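Local coordinates for ABC-type branched-chain amino acid transport systems periplasmic component-like protein (Thermomonospora curvata, PDB 4N03) that probably captures fatty acids, here holding palmitic acid, for an ABC transporter, as a substrate-binding member of the leucine-binding protein family, at residues 132-137 and 177-182; 148-153 and 368-373; 156-161 and 384-389; 192-197 and 392-397. All coordinates share one frame; numbering follows the deposited sequence.

Interaction 1: residues 132-137 and 177-182. With PLM (palmitic acid), chain B.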
# COMPACT_ATOMS: atom_id res chain seq x y z
N THR A 132 4.15 -5.71 3.80
CA THR A 132 4.86 -6.87 4.24
C THR A 132 4.32 -7.38 5.58
O THR A 132 3.99 -6.64 6.49
CB THR A 132 6.35 -6.56 4.35
OG1 THR A 132 7.05 -7.77 4.69
CG2 THR A 132 6.70 -5.53 5.39
N THR A 133 4.38 -8.71 5.75
CA THR A 133 4.11 -9.34 7.03
C THR A 133 5.17 -8.98 8.06
O THR A 133 4.92 -9.11 9.26
CB THR A 133 4.05 -10.86 6.88
OG1 THR A 133 5.24 -11.32 6.23
CG2 THR A 133 2.87 -11.24 6.04
N ALA A 134 6.32 -8.46 7.62
CA ALA A 134 7.33 -8.05 8.55
C ALA A 134 6.89 -6.89 9.43
O ALA A 134 7.54 -6.59 10.41
CB ALA A 134 8.63 -7.76 7.83
N LEU A 135 5.80 -6.20 9.06
CA LEU A 135 5.25 -5.09 9.83
C LEU A 135 4.07 -5.47 10.70
O LEU A 135 3.59 -4.62 11.45
CB LEU A 135 4.93 -3.91 8.92
CG LEU A 135 6.15 -3.35 8.19
CD1 LEU A 135 5.75 -2.29 7.20
CD2 LEU A 135 7.24 -2.84 9.14
N LEU A 136 3.59 -6.72 10.62
CA LEU A 136 2.63 -7.22 11.57
C LEU A 136 3.31 -7.44 12.91
O LEU A 136 4.55 -7.51 13.00
CB LEU A 136 2.00 -8.53 11.09
CG LEU A 136 1.11 -8.41 9.84
CD1 LEU A 136 0.62 -9.81 9.49
CD2 LEU A 136 -0.07 -7.47 10.07
N GLY A 137 2.51 -7.55 13.95
CA GLY A 137 3.03 -7.85 15.29
C GLY A 137 3.44 -6.67 16.10
O GLY A 137 4.04 -6.80 17.16
N GLU A 177 14.00 -7.79 -3.79
CA GLU A 177 14.59 -8.50 -2.67
C GLU A 177 14.15 -7.88 -1.34
O GLU A 177 14.02 -6.65 -1.20
CB GLU A 177 16.13 -8.52 -2.83
CG GLU A 177 16.80 -7.15 -2.81
CD GLU A 177 18.31 -7.11 -2.72
OE1 GLU A 177 18.99 -8.09 -3.01
OE2 GLU A 177 18.82 -6.04 -2.34
N GLY A 178 13.94 -8.74 -0.35
CA GLY A 178 13.62 -8.29 0.98
C GLY A 178 12.11 -8.25 1.27
O GLY A 178 11.34 -8.99 0.68
N ASP A 179 11.73 -7.40 2.19
CA ASP A 179 10.41 -7.41 2.82
C ASP A 179 9.23 -7.40 1.90
O ASP A 179 8.19 -8.01 2.18
CB ASP A 179 10.21 -6.09 3.67
CG ASP A 179 10.78 -6.16 5.03
OD1 ASP A 179 11.42 -7.19 5.40
OD2 ASP A 179 10.65 -5.21 5.76
N TYR A 180 9.30 -6.60 0.83
CA TYR A 180 8.15 -6.47 -0.09
C TYR A 180 8.12 -7.69 -1.02
O TYR A 180 7.21 -8.51 -0.93
CB TYR A 180 8.24 -5.13 -0.85
CG TYR A 180 7.44 -5.02 -2.13
CD1 TYR A 180 6.26 -5.70 -2.36
CD2 TYR A 180 7.86 -4.15 -3.12
CE1 TYR A 180 5.54 -5.55 -3.54
CE2 TYR A 180 7.13 -3.95 -4.28
CZ TYR A 180 5.99 -4.64 -4.50
OH TYR A 180 5.25 -4.47 -5.65
N GLY A 181 9.09 -7.81 -1.91
CA GLY A 181 9.03 -8.89 -2.87
C GLY A 181 9.08 -10.26 -2.24
O GLY A 181 8.45 -11.18 -2.71
N GLY A 182 9.85 -10.37 -1.15
CA GLY A 182 9.97 -11.63 -0.44
C GLY A 182 8.69 -12.05 0.22
O GLY A 182 8.38 -13.24 0.29
C1 PLM B . 6.94 -1.73 -0.53
O1 PLM B . 6.16 -2.36 0.24
O2 PLM B . 8.12 -1.42 -0.25
C2 PLM B . 6.37 -1.17 -1.81
C3 PLM B . 5.63 0.20 -1.43
C4 PLM B . 4.83 0.77 -2.58
C5 PLM B . 4.20 2.07 -2.24
C6 PLM B . 3.26 2.73 -3.28
C7 PLM B . 1.82 2.30 -3.03
C8 PLM B . 0.82 2.71 -4.08
C9 PLM B . -0.64 2.56 -3.69
CA PLM B . -1.28 1.20 -4.02
CB PLM B . -2.67 1.11 -3.28
CC PLM B . -2.78 -0.19 -2.43
CD PLM B . -3.79 -0.12 -1.31
CE PLM B . -3.92 -1.35 -0.42
CF PLM B . -4.44 -0.96 0.97
CG PLM B . -5.95 -0.87 1.08
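The hydroxyl of Thr132 is held from two directions, a worked example of one OG1 serving as donor and acceptor together. Thr132 OG1 gives its hydrogen to Asp179 O at 2.8 Å, approaching from above the carbonyl plane, about 39° out of it. The same OG1 accepts from Ala134 N at 3.1 Å in a nearly straight bond (167°), which closes an ST turn at the start of the 3-10 segment 133-135. A chi1 of -176° swings OG1 away from the Thr132 N, toward Asp179 O, and leaves CG2 to face the Asp179 side chain.

Two methyl groups pack beside this bond. Thr132 CG2 packs on Asp179 CB at 3.9 Å, while the Ala134 methyl lies over the flat side of the Asp179 carboxylate, with CB 3.7 Å from OD1. A valine in place of Thr132 would probably leave Asp179 O without this donor and Ala134 N without its acceptor, untying the loop's turn from the helix.

One residue further on, Tyr180 turns to the ligand. Palmitate C2 sits over one face of its ring, 3.6 Å from Tyr180 CD2, and the carboxyl carbon C1 is 3.7 Å from Tyr180 CG. The far end of the ring is fixed by a hydrogen bond from Tyr180 OH to Ala230 O. Ser109, which touches both Thr132 and Asp179, is itself hydrogen-bonded to the palmitate. A loop following one lobe's sheet thus meets a helix start of the other lobe beside the ligand head group, consistent with the interlobe cleft of a periplasmic binding protein.

Interaction 2: residues 148-153 and 368-373. With PLM (palmitic acid), chain B.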
# COMPACT_ATOMS: atom_id res chain seq x y z
N TYR A 148 1.15 -8.84 1.47
CA TYR A 148 1.53 -9.17 0.11
C TYR A 148 1.36 -10.62 -0.25
O TYR A 148 1.06 -11.01 -1.36
CB TYR A 148 2.97 -8.79 -0.14
CG TYR A 148 3.22 -7.32 -0.25
CD1 TYR A 148 2.48 -6.48 -1.11
CD2 TYR A 148 4.19 -6.73 0.52
CE1 TYR A 148 2.76 -5.13 -1.20
CE2 TYR A 148 4.46 -5.37 0.40
CZ TYR A 148 3.74 -4.57 -0.47
OH TYR A 148 3.96 -3.21 -0.62
N ASP A 149 1.69 -11.50 0.72
CA ASP A 149 1.54 -12.94 0.57
C ASP A 149 0.10 -13.34 0.30
O ASP A 149 -0.16 -14.08 -0.63
CB ASP A 149 2.16 -13.72 1.72
CG ASP A 149 1.79 -13.28 3.12
OD1 ASP A 149 0.99 -12.34 3.29
OD2 ASP A 149 2.37 -13.90 4.06
N VAL A 150 -0.82 -12.83 1.12
CA VAL A 150 -2.22 -13.09 0.91
C VAL A 150 -2.68 -12.60 -0.45
O VAL A 150 -3.44 -13.31 -1.13
CB VAL A 150 -3.04 -12.40 2.03
CG1 VAL A 150 -4.54 -12.29 1.72
CG2 VAL A 150 -2.79 -13.13 3.34
N ASP A 151 -2.22 -11.44 -0.93
CA ASP A 151 -2.58 -11.00 -2.27
C ASP A 151 -2.11 -11.98 -3.35
O ASP A 151 -2.85 -12.25 -4.28
CB ASP A 151 -2.02 -9.62 -2.60
CG ASP A 151 -2.78 -8.49 -1.96
OD1 ASP A 151 -3.94 -8.65 -1.57
OD2 ASP A 151 -2.14 -7.40 -1.92
N MSE A 152 -0.88 -12.50 -3.26
CA MSE A 152 -0.44 -13.48 -4.24
C MSE A 152 -1.16 -14.80 -4.11
O MSE A 152 -1.39 -15.44 -5.11
CB MSE A 152 1.08 -13.71 -4.14
CG MSE A 152 1.91 -12.51 -4.61
SE MSE A 152 1.71 -12.18 -6.51
CE MSE A 152 0.50 -10.78 -6.48
N ILE A 153 -1.53 -15.21 -2.91
CA ILE A 153 -2.29 -16.46 -2.78
C ILE A 153 -3.64 -16.33 -3.49
O ILE A 153 -4.04 -17.16 -4.30
CB ILE A 153 -2.45 -16.83 -1.30
CG1 ILE A 153 -1.08 -17.22 -0.71
CG2 ILE A 153 -3.40 -18.00 -1.17
CD1 ILE A 153 -1.08 -17.21 0.80
N ARG A 368 -8.44 -10.12 4.45
CA ARG A 368 -7.86 -11.06 3.48
C ARG A 368 -8.53 -11.02 2.12
O ARG A 368 -8.37 -11.93 1.33
CB ARG A 368 -7.77 -12.50 4.03
CG ARG A 368 -6.95 -12.58 5.27
CD ARG A 368 -6.66 -14.02 5.65
NE ARG A 368 -6.08 -14.06 6.96
CZ ARG A 368 -5.39 -15.12 7.44
NH1 ARG A 368 -5.07 -16.13 6.65
NH2 ARG A 368 -4.97 -15.05 8.66
N LYS A 369 -9.25 -9.90 1.83
CA LYS A 369 -9.95 -9.76 0.57
C LYS A 369 -9.09 -8.94 -0.43
O LYS A 369 -8.61 -7.85 -0.11
CB LYS A 369 -11.27 -9.07 0.81
CG LYS A 369 -12.18 -9.87 1.69
CD LYS A 369 -13.60 -9.41 1.76
CE LYS A 369 -14.37 -10.23 2.78
NZ LYS A 369 -13.92 -9.96 4.20
N THR A 370 -8.90 -9.53 -1.59
CA THR A 370 -8.08 -8.97 -2.65
C THR A 370 -8.93 -8.76 -3.89
O THR A 370 -9.65 -9.66 -4.32
CB THR A 370 -6.96 -9.98 -3.01
OG1 THR A 370 -6.18 -10.26 -1.84
CG2 THR A 370 -6.08 -9.52 -4.15
N TYR A 371 -8.85 -7.55 -4.48
CA TYR A 371 -9.37 -7.28 -5.83
C TYR A 371 -8.38 -7.69 -6.86
O TYR A 371 -7.16 -7.69 -6.59
CB TYR A 371 -9.56 -5.76 -6.06
CG TYR A 371 -10.57 -5.05 -5.21
CD1 TYR A 371 -10.23 -4.50 -4.00
CD2 TYR A 371 -11.89 -4.85 -5.66
CE1 TYR A 371 -11.13 -3.80 -3.22
CE2 TYR A 371 -12.80 -4.15 -4.89
CZ TYR A 371 -12.42 -3.61 -3.70
OH TYR A 371 -13.36 -2.92 -2.97
N ILE A 372 -8.85 -8.05 -8.05
CA ILE A 372 -7.97 -8.09 -9.22
C ILE A 372 -8.39 -6.87 -10.07
O ILE A 372 -9.58 -6.75 -10.41
CB ILE A 372 -8.09 -9.37 -10.04
CG1 ILE A 372 -7.88 -10.59 -9.19
CG2 ILE A 372 -7.14 -9.29 -11.24
CD1 ILE A 372 -6.51 -10.72 -8.56
N ILE A 373 -7.45 -6.02 -10.42
CA ILE A 373 -7.69 -4.86 -11.25
C ILE A 373 -6.83 -4.96 -12.49
O ILE A 373 -5.87 -5.73 -12.56
CB ILE A 373 -7.50 -3.52 -10.48
CG1 ILE A 373 -6.07 -3.20 -10.22
CG2 ILE A 373 -8.34 -3.51 -9.21
CD1 ILE A 373 -5.86 -1.87 -9.59
C1 PLM B . 6.94 -1.73 -0.53
O1 PLM B . 6.16 -2.36 0.24
O2 PLM B . 8.12 -1.42 -0.25
C2 PLM B . 6.37 -1.17 -1.81
C3 PLM B . 5.63 0.20 -1.43
C4 PLM B . 4.83 0.77 -2.58
C5 PLM B . 4.20 2.07 -2.24
C6 PLM B . 3.26 2.73 -3.28
C7 PLM B . 1.82 2.30 -3.03
C8 PLM B . 0.82 2.71 -4.08
C9 PLM B . -0.64 2.56 -3.69
CA PLM B . -1.28 1.20 -4.02
CB PLM B . -2.67 1.11 -3.28
CC PLM B . -2.78 -0.19 -2.43
CD PLM B . -3.79 -0.12 -1.31
CE PLM B . -3.92 -1.35 -0.42
CF PLM B . -4.44 -0.96 0.97
CG PLM B . -5.95 -0.87 1.08
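Two flat groups on helix segment 148-153 face different partners: the Asp151 carboxylate meets Thr370, and the Tyr148 ring meets the ligand. Palmitate O1 lies at the edge of that ring, in its plane, and Tyr148 OH donates to it at 2.5 Å, a short bond. The Tyr180 ring meets the Tyr148 ring with the planes about 35° apart.

Asp151 carries the polar link to the strand. Thr370 OG1 donates to the anti lone pair of Asp151 OD1, the one turned away from OD2, at 2.8 Å, and Thr370 CG2 rests 3.5 Å from the same OD1. Thr146 OG1 also bonds this oxygen, while Asn154 ND2 bonds both Thr370 OG1 and Arg368 O. Were an alanine here instead of Asp151, the hydroxyls of Thr370 and Thr146 would probably lose their shared acceptor and the helix its direct polar link to the strand, with Thr370 left to its bond with Asn154.

Alongside, a chi1 of 165° points Val150 CG1 at Arg368, where it packs against Arg368 CB at 4.0 Å and against Arg368 O at 3.9 Å. The extended arginine sends NH1 on to Ala395 O and Tyr398 O. Because the buried Asp151 OD1 is gripped by two hydroxyls in the first turn of a helix, its surroundings would probably favour a charged carboxylate.

Interaction 3: residues 156-161 and 384-389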
# COMPACT_ATOMS: atom_id res chain seq x y z
N VAL A 156 -2.98 -16.09 -7.36
CA VAL A 156 -2.69 -17.37 -7.99
C VAL A 156 -3.93 -18.24 -8.04
O VAL A 156 -4.18 -18.90 -9.04
CB VAL A 156 -1.49 -18.05 -7.33
CG1 VAL A 156 -1.31 -19.46 -7.86
CG2 VAL A 156 -0.24 -17.19 -7.55
N GLN A 157 -4.70 -18.25 -6.97
CA GLN A 157 -5.94 -19.01 -7.00
C GLN A 157 -6.84 -18.50 -8.12
O GLN A 157 -7.49 -19.25 -8.84
CB GLN A 157 -6.66 -18.94 -5.68
CG GLN A 157 -7.96 -19.76 -5.66
CD GLN A 157 -7.71 -21.25 -5.73
OE1 GLN A 157 -7.36 -21.88 -4.72
NE2 GLN A 157 -7.86 -21.83 -6.89
N TRP A 158 -6.88 -17.17 -8.31
CA TRP A 158 -7.64 -16.56 -9.40
C TRP A 158 -7.12 -16.97 -10.75
O TRP A 158 -7.90 -17.34 -11.63
CB TRP A 158 -7.63 -15.04 -9.25
CG TRP A 158 -8.33 -14.28 -10.33
CD1 TRP A 158 -9.66 -14.06 -10.45
CD2 TRP A 158 -7.70 -13.65 -11.44
NE1 TRP A 158 -9.91 -13.30 -11.57
CE2 TRP A 158 -8.73 -13.06 -12.21
CE3 TRP A 158 -6.39 -13.53 -11.86
CZ2 TRP A 158 -8.47 -12.33 -13.37
CZ3 TRP A 158 -6.14 -12.78 -13.03
CH2 TRP A 158 -7.18 -12.21 -13.75
N LEU A 159 -5.80 -16.96 -10.94
CA LEU A 159 -5.25 -17.44 -12.21
C LEU A 159 -5.71 -18.85 -12.55
O LEU A 159 -6.02 -19.19 -13.68
CB LEU A 159 -3.72 -17.40 -12.20
CG LEU A 159 -3.04 -16.04 -12.19
CD1 LEU A 159 -1.55 -16.19 -12.01
CD2 LEU A 159 -3.35 -15.24 -13.44
N MSE A 160 -5.73 -19.75 -11.53
CA MSE A 160 -6.18 -21.13 -11.71
C MSE A 160 -7.67 -21.20 -12.00
O MSE A 160 -8.13 -21.93 -12.88
CB MSE A 160 -5.99 -21.92 -10.43
CG MSE A 160 -4.54 -22.16 -10.12
SE MSE A 160 -3.95 -23.80 -10.99
CE MSE A 160 -5.12 -24.81 -9.82
N ASP A 161 -8.44 -20.43 -11.24
CA ASP A 161 -9.89 -20.41 -11.45
C ASP A 161 -10.26 -19.91 -12.82
O ASP A 161 -11.24 -20.39 -13.41
CB ASP A 161 -10.56 -19.49 -10.43
CG ASP A 161 -10.56 -20.01 -9.03
OD1 ASP A 161 -10.21 -21.18 -8.78
OD2 ASP A 161 -10.91 -19.19 -8.15
N VAL A 384 -9.47 -0.50 -13.71
CA VAL A 384 -10.84 -0.99 -13.47
C VAL A 384 -10.77 -2.32 -12.74
O VAL A 384 -9.82 -3.10 -12.89
CB VAL A 384 -11.68 -1.18 -14.77
CG1 VAL A 384 -11.99 0.12 -15.48
CG2 VAL A 384 -11.06 -2.12 -15.77
N ILE A 385 -11.82 -2.60 -11.99
CA ILE A 385 -11.96 -3.91 -11.34
C ILE A 385 -12.22 -4.98 -12.37
O ILE A 385 -13.12 -4.86 -13.21
CB ILE A 385 -13.11 -3.82 -10.31
CG1 ILE A 385 -12.70 -2.92 -9.17
CG2 ILE A 385 -13.47 -5.22 -9.80
CD1 ILE A 385 -13.84 -2.54 -8.22
N VAL A 386 -11.45 -6.06 -12.29
CA VAL A 386 -11.69 -7.27 -13.06
C VAL A 386 -12.40 -8.28 -12.17
O VAL A 386 -13.36 -8.91 -12.60
CB VAL A 386 -10.36 -7.84 -13.62
CG1 VAL A 386 -10.57 -9.15 -14.36
CG2 VAL A 386 -9.78 -6.81 -14.58
N GLU A 387 -11.93 -8.43 -10.93
CA GLU A 387 -12.58 -9.32 -9.96
C GLU A 387 -12.81 -8.56 -8.72
O GLU A 387 -11.89 -7.97 -8.14
CB GLU A 387 -11.69 -10.53 -9.68
CG GLU A 387 -12.37 -11.68 -8.98
CD GLU A 387 -13.38 -12.36 -9.86
OE1 GLU A 387 -13.10 -12.58 -11.06
OE2 GLU A 387 -14.43 -12.72 -9.33
N GLN A 388 -14.07 -8.53 -8.27
CA GLN A 388 -14.41 -7.88 -7.02
C GLN A 388 -13.66 -8.56 -5.87
O GLN A 388 -13.30 -9.74 -5.93
CB GLN A 388 -15.91 -7.98 -6.72
CG GLN A 388 -16.78 -7.12 -7.64
CD GLN A 388 -16.57 -5.61 -7.48
OE1 GLN A 388 -16.10 -5.11 -6.45
NE2 GLN A 388 -16.96 -4.88 -8.47
N ALA A 389 -13.41 -7.81 -4.81
CA ALA A 389 -12.59 -8.33 -3.71
C ALA A 389 -13.10 -9.65 -3.18
O ALA A 389 -14.28 -9.81 -2.93
CB ALA A 389 -12.50 -7.33 -2.59
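Polar, apolar and backbone terms can be told apart where Trp158 of the helix meets Val386 and Glu387 of the edge strand. The polar term is a single weak hydrogen bond: Trp158 NE1 donates to Glu387 OE1 at 3.3 Å, with an N-H...O angle of 142°. The oxygen lies at the edge of the indole and in its plane, but the carboxylate itself is tilted 55° from the ring. The bend of Glu387 at chi2 (69°) brings the carboxylate down from above the ring plane so that OE1 meets the N-H edge. Lys162 adds a long, weak ion pair to the same oxygen.

Packing contacts add to the bond. Glu387 CB lies 3.8 Å from Trp158 NE1, and Glu387 CG comes within 3.9 Å of Trp158 CD1, both carbons sitting above the ring plane on the N-H side. Trp158 CZ2, on the benzo side, touches Val386 CG1 at 3.9 Å, the two side chains crossing at about a right angle. Phe276 meets the indole edge-to-face, and Ile372 also touches it.

The backbone explains why two successive residues can face one indole. Val386 and Glu387 both lie opposite Ile372 in a classic beta bulge, and Val386 N and Glu387 N each bond to Ile372 O. At this corner of the strand both CB atoms are directed at the helix. The chemistry is that of a buried tryptophan at a partly buried contact, held chiefly by packing: its N-H has an acidic acceptor, but the length and bend of the bond imply a modest contribution to joining helix 148-161 to the sheet.

Interaction 4: residues 192-197 and 392-397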
# COMPACT_ATOMS: atom_id res chain seq x y z
N ALA A 192 1.66 -22.25 -4.77
CA ALA A 192 2.24 -23.24 -5.70
C ALA A 192 2.35 -24.63 -5.05
O ALA A 192 2.04 -25.61 -5.68
CB ALA A 192 3.60 -22.78 -6.17
N GLU A 193 2.76 -24.66 -3.81
CA GLU A 193 2.81 -25.94 -3.11
C GLU A 193 1.44 -26.57 -2.98
O GLU A 193 1.26 -27.80 -3.17
CB GLU A 193 3.48 -25.78 -1.71
CG GLU A 193 3.79 -27.05 -0.93
CD GLU A 193 4.79 -27.91 -1.66
OE1 GLU A 193 5.92 -27.45 -1.95
OE2 GLU A 193 4.44 -29.07 -1.94
N GLN A 194 0.45 -25.75 -2.63
CA GLN A 194 -0.88 -26.27 -2.41
C GLN A 194 -1.57 -26.71 -3.69
O GLN A 194 -2.32 -27.65 -3.69
CB GLN A 194 -1.73 -25.23 -1.66
CG GLN A 194 -1.33 -25.01 -0.22
CD GLN A 194 -1.84 -26.13 0.67
OE1 GLN A 194 -2.06 -27.25 0.23
NE2 GLN A 194 -2.05 -25.84 1.90
N LEU A 195 -1.31 -25.98 -4.80
CA LEU A 195 -1.97 -26.17 -6.07
C LEU A 195 -1.21 -27.02 -7.05
O LEU A 195 -1.75 -27.29 -8.12
CB LEU A 195 -2.29 -24.83 -6.70
CG LEU A 195 -3.26 -23.93 -5.91
CD1 LEU A 195 -3.33 -22.53 -6.49
CD2 LEU A 195 -4.65 -24.54 -5.82
N GLY A 196 0.02 -27.43 -6.73
CA GLY A 196 0.76 -28.27 -7.66
C GLY A 196 1.42 -27.53 -8.79
O GLY A 196 1.48 -28.03 -9.89
N LEU A 197 2.01 -26.38 -8.46
CA LEU A 197 2.70 -25.51 -9.42
C LEU A 197 4.17 -25.44 -9.08
O LEU A 197 4.55 -25.63 -7.93
CB LEU A 197 2.13 -24.10 -9.45
CG LEU A 197 0.61 -24.01 -9.62
CD1 LEU A 197 0.12 -22.63 -9.27
CD2 LEU A 197 0.23 -24.27 -11.07
N SER A 392 -10.05 -16.13 -1.04
CA SER A 392 -10.01 -17.57 -1.30
C SER A 392 -9.91 -18.40 -0.03
O SER A 392 -9.38 -17.94 0.95
CB SER A 392 -8.87 -17.93 -2.23
OG SER A 392 -7.60 -17.72 -1.67
N GLU A 393 -10.44 -19.60 -0.07
CA GLU A 393 -10.21 -20.57 1.02
C GLU A 393 -8.74 -20.79 1.26
O GLU A 393 -8.29 -20.90 2.40
CB GLU A 393 -10.92 -21.88 0.76
CG GLU A 393 -12.43 -21.78 0.83
CD GLU A 393 -12.96 -21.26 2.16
OE1 GLU A 393 -12.66 -21.85 3.23
OE2 GLU A 393 -13.71 -20.25 2.15
N LEU A 394 -7.98 -20.81 0.19
CA LEU A 394 -6.58 -20.97 0.25
C LEU A 394 -5.94 -19.89 1.12
O LEU A 394 -5.11 -20.15 1.99
CB LEU A 394 -6.08 -20.95 -1.19
CG LEU A 394 -4.64 -21.31 -1.42
CD1 LEU A 394 -4.30 -22.72 -0.99
CD2 LEU A 394 -4.26 -21.14 -2.89
N ALA A 395 -6.33 -18.62 0.87
CA ALA A 395 -5.82 -17.54 1.68
C ALA A 395 -6.37 -17.52 3.10
O ALA A 395 -5.69 -17.12 4.02
CB ALA A 395 -6.11 -16.20 1.03
N LYS A 396 -7.62 -17.95 3.26
CA LYS A 396 -8.25 -17.96 4.56
C LYS A 396 -7.52 -18.90 5.53
O LYS A 396 -7.41 -18.59 6.68
CB LYS A 396 -9.67 -18.47 4.43
CG LYS A 396 -10.52 -18.44 5.71
CD LYS A 396 -11.96 -18.80 5.30
CE LYS A 396 -12.99 -18.68 6.37
NZ LYS A 396 -14.24 -19.29 5.86
N ASN A 397 -7.01 -20.05 5.04
CA ASN A 397 -6.42 -21.06 5.88
C ASN A 397 -4.92 -20.90 6.02
O ASN A 397 -4.31 -21.57 6.85
CB ASN A 397 -6.81 -22.47 5.41
CG ASN A 397 -8.31 -22.71 5.44
OD1 ASN A 397 -9.03 -22.09 6.22
ND2 ASN A 397 -8.76 -23.59 4.63
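Leu394, on a short N-capped helix near the C-terminus, packs against Gln194 and Leu195 at the last turn of helix 179-195. The contact between the segments is one of carbon with carbon. Leu394 CD1 rests on Gln194 CB at 3.7 Å, and the two side chains run past each other in opposite directions. Its other branch, CD2, meets Leu195 CD1 at 4.0 Å, crossing at a slant. With CG anti to the backbone N (chi1 -171°), Leu394 spreads its two methyls over consecutive residues of the neighbouring helix. Ile153 and Gln157 of helix 148-161 touch it too, so the leucine joins three helices at the surface.

Polar bonds shape each segment separately. Gln194 NE2 bonds to Tyr190 OH, one turn back on its own helix. That helix stops at Gly196, whose phi is positive (80°), and Leu197 N reaches back to Ala192 O at 2.9 Å. Across the contact the short helix opens at Ser392, where OG, also bonded to Asn154 OD1, caps the first turn by accepting from Ala395 N at 3.0 Å with an angle of 158°.

In the fold
Interactions 1 and 2 share the palmitate and touch directly: Tyr180 CD1 lies 3.3 Å from Tyr148 CE2, placing two tyrosines from different helices at the ligand's carboxyl end. Interactions 2 and 3 both start from helix 148-161 and reach the neighbouring strands 370-375 and 383-390; their centres are about 9 Å apart, and Ile372 O is 2.7 Å from Val386 N. Interaction 4 returns to helix 179-195, whose first turn serves interaction 1, and connects to interaction 2 through Arg368 NH1, 2.9 Å from Ala395 O. Interactions 3 and 4 touch through Met160 CG and Leu195 CD1, 3.8 Å apart, but their nearest atoms stay about 12 and 11 Å from interaction 1.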